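Local coordinates for protein beta-catenin homolog sys-1 (Caenorhabditis elegans, PDB 3C2G) that regulates transcription in the Wnt asymmetry pathway as a beta-catenin, activating or repressing target genes together with transcription factors such as the TCF protein POP-1, at residues Ile84-Thr89 with Val140-Asn145. Sequence-based numbering, arbitrary orientation.
Sequences ILRRFT and VFQIFN
Leu85, Arg86 and Thr89 meet Ile143 where two helices of the armadillo domain run side by side. In armadillo folds equivalent helices of successive repeats stack nearly parallel, and this pair fits that pattern: helices 71-90 and 134-150 are inclined here by 18°, with local axes 9.1 Å apart, and the contact between them is apolar at its centre and polar along one border. On the other side of its helix, Ile84 packs on helices 20-37 and 47-62, while Phe144, on the partner helix, turns to Ile193 of helix 189-198, so further helices cover the outer sides of both. Leu85 is the first to touch across the interface: its CD2 reaches to 3.9 Å from Ile143 CD1, the two side chains crossing at about a right angle. At Arg86 the backbone itself takes part, for Ile143 CG1 packs against it, 3.6 Å from Arg86 CA and 3.8 Å from Arg86 CB. The arginine chain runs out extended through CD, which lies 3.7 Å from Gln142 OE1, and only past CD does it bend, at chi3 (66°). The guanidinium and amide planes are 29° apart and no hydrogen bond joins them; each group is instead held within its own helix, Arg86 NH2 by a salt bridge to Asp83 and Gln142 NE2 by a hydrogen bond to Asn138 O. Thr89 closes the row more loosely, its methyl CG2 standing 4.4 Å from Ile143 CG2.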
loop_
_atom_site.group_PDB
_atom_site.type_symbol
_atom_site.label_atom_id
_atom_site.label_comp_id
_atom_site.label_asym_id
_atom_site.label_seq_id
_atom_site.Cartn_x
_atom_site.Cartn_y
_atom_site.Cartn_z
ATOM N N ILE A 84 -10.440 -7.249 37.760
ATOM C CA ILE A 84 -9.807 -8.547 37.934
ATOM C C ILE A 84 -9.538 -9.114 36.545
ATOM O O ILE A 84 -8.410 -9.489 36.221
ATOM C CB ILE A 84 -10.699 -9.520 38.760
ATOM C CG1 ILE A 84 -10.699 -9.134 40.246
ATOM C CG2 ILE A 84 -10.230 -10.962 38.592
ATOM C CD1 ILE A 84 -11.921 -9.651 41.024
ATOM N N LEU A 85 -10.572 -9.149 35.714
ATOM C CA LEU A 85 -10.437 -9.674 34.360
ATOM C C LEU A 85 -9.312 -8.993 33.583
ATOM O O LEU A 85 -8.515 -9.667 32.936
ATOM C CB LEU A 85 -11.761 -9.567 33.603
ATOM C CG LEU A 85 -11.798 -10.048 32.151
ATOM C CD1 LEU A 85 -11.322 -11.505 31.972
ATOM C CD2 LEU A 85 -13.206 -9.874 31.626
ATOM N N ARG A 86 -9.249 -7.665 33.665
ATOM C CA ARG A 86 -8.198 -6.910 33.002
ATOM C C ARG A 86 -6.830 -7.392 33.450
ATOM O O ARG A 86 -5.942 -7.611 32.631
ATOM C CB ARG A 86 -8.346 -5.412 33.267
ATOM C CG ARG A 86 -7.285 -4.548 32.580
ATOM C CD ARG A 86 -7.551 -3.052 32.726
ATOM N NE ARG A 86 -7.440 -2.641 34.119
ATOM C CZ ARG A 86 -6.300 -2.321 34.721
ATOM N NH1 ARG A 86 -5.156 -2.358 34.043
ATOM N NH2 ARG A 86 -6.306 -1.972 36.005
ATOM N N ARG A 87 -6.681 -7.580 34.757
ATOM C CA ARG A 87 -5.416 -8.013 35.329
ATOM C C ARG A 87 -4.987 -9.395 34.838
ATOM O O ARG A 87 -3.799 -9.629 34.584
ATOM C CB ARG A 87 -5.467 -7.914 36.853
ATOM C CG ARG A 87 -5.473 -6.456 37.317
ATOM C CD ARG A 87 -5.657 -6.279 38.817
ATOM N NE ARG A 87 -4.660 -5.324 39.301
ATOM C CZ ARG A 87 -4.866 -4.021 39.458
ATOM N NH1 ARG A 87 -6.052 -3.491 39.211
ATOM N NH2 ARG A 87 -3.877 -3.251 39.879
ATOM N N PHE A 88 -5.962 -10.282 34.656
ATOM C CA PHE A 88 -5.730 -11.600 34.062
ATOM C C PHE A 88 -5.166 -11.544 32.646
ATOM O O PHE A 88 -4.580 -12.513 32.171
ATOM C CB PHE A 88 -7.037 -12.397 34.014
ATOM C CG PHE A 88 -7.408 -13.046 35.312
ATOM C CD1 PHE A 88 -6.810 -12.658 36.509
ATOM C CD2 PHE A 88 -8.386 -14.040 35.338
ATOM C CE1 PHE A 88 -7.161 -13.260 37.703
ATOM C CE2 PHE A 88 -8.751 -14.654 36.539
ATOM C CZ PHE A 88 -8.135 -14.263 37.723
ATOM N N THR A 89 -5.358 -10.424 31.962
ATOM C CA THR A 89 -4.942 -10.328 30.567
ATOM C C THR A 89 -3.529 -9.766 30.382
ATOM O O THR A 89 -2.969 -9.853 29.287
ATOM C CB THR A 89 -5.958 -9.540 29.710
ATOM O OG1 THR A 89 -6.114 -8.224 30.246
ATOM C CG2 THR A 89 -7.308 -10.244 29.694
ATOM N N VAL A 140 -13.405 -2.429 29.661
ATOM C CA VAL A 140 -13.606 -3.467 28.667
ATOM C C VAL A 140 -12.795 -3.209 27.375
ATOM O O VAL A 140 -12.255 -4.149 26.781
ATOM C CB VAL A 140 -15.098 -3.656 28.370
ATOM C CG1 VAL A 140 -15.305 -4.608 27.193
ATOM C CG2 VAL A 140 -15.823 -4.174 29.624
ATOM N N PHE A 141 -12.689 -1.941 26.965
ATOM C CA PHE A 141 -11.802 -1.577 25.847
ATOM C C PHE A 141 -10.350 -1.925 26.134
ATOM O O PHE A 141 -9.647 -2.371 25.240
ATOM C CB PHE A 141 -11.928 -0.095 25.448
ATOM C CG PHE A 141 -13.170 0.214 24.658
ATOM C CD1 PHE A 141 -13.400 -0.397 23.428
ATOM C CD2 PHE A 141 -14.103 1.114 25.135
ATOM C CE1 PHE A 141 -14.538 -0.113 22.693
ATOM C CE2 PHE A 141 -15.241 1.395 24.420
ATOM C CZ PHE A 141 -15.463 0.780 23.187
ATOM N N GLN A 142 -9.902 -1.734 27.373
ATOM C CA GLN A 142 -8.542 -2.153 27.748
ATOM C C GLN A 142 -8.337 -3.679 27.723
ATOM O O GLN A 142 -7.236 -4.156 27.442
ATOM C CB GLN A 142 -8.170 -1.614 29.120
ATOM C CG GLN A 142 -7.658 -0.189 29.123
ATOM C CD GLN A 142 -7.655 0.392 30.519
ATOM O OE1 GLN A 142 -6.670 0.267 31.256
ATOM N NE2 GLN A 142 -8.776 1.000 30.910
ATOM N N ILE A 143 -9.395 -4.431 28.025
ATOM C CA ILE A 143 -9.339 -5.888 28.038
ATOM C C ILE A 143 -9.191 -6.424 26.609
ATOM O O ILE A 143 -8.365 -7.302 26.355
ATOM C CB ILE A 143 -10.593 -6.482 28.748
ATOM C CG1 ILE A 143 -10.477 -6.312 30.270
ATOM C CG2 ILE A 143 -10.819 -7.936 28.367
ATOM C CD1 ILE A 143 -11.833 -6.330 31.000
ATOM N N PHE A 144 -9.989 -5.884 25.685
ATOM C CA PHE A 144 -9.859 -6.201 24.267
ATOM C C PHE A 144 -8.475 -5.846 23.753
ATOM O O PHE A 144 -7.821 -6.655 23.114
ATOM C CB PHE A 144 -10.894 -5.449 23.458
ATOM C CG PHE A 144 -12.225 -6.108 23.421
ATOM C CD1 PHE A 144 -12.387 -7.333 22.804
ATOM C CD2 PHE A 144 -13.335 -5.487 23.973
ATOM C CE1 PHE A 144 -13.640 -7.950 22.760
ATOM C CE2 PHE A 144 -14.596 -6.094 23.925
ATOM C CZ PHE A 144 -14.744 -7.329 23.316
ATOM N N ASN A 145 -8.027 -4.635 24.063
ATOM C CA ASN A 145 -6.696 -4.196 23.693
ATOM C C ASN A 145 -5.612 -5.119 24.223
ATOM O O ASN A 145 -4.722 -5.490 23.486
ATOM C CB ASN A 145 -6.440 -2.752 24.137
ATOM C CG ASN A 145 -5.111 -2.218 23.630
ATOM O OD1 ASN A 145 -4.918 -2.037 22.429
ATOM N ND2 ASN A 145 -4.181 -1.983 24.545
#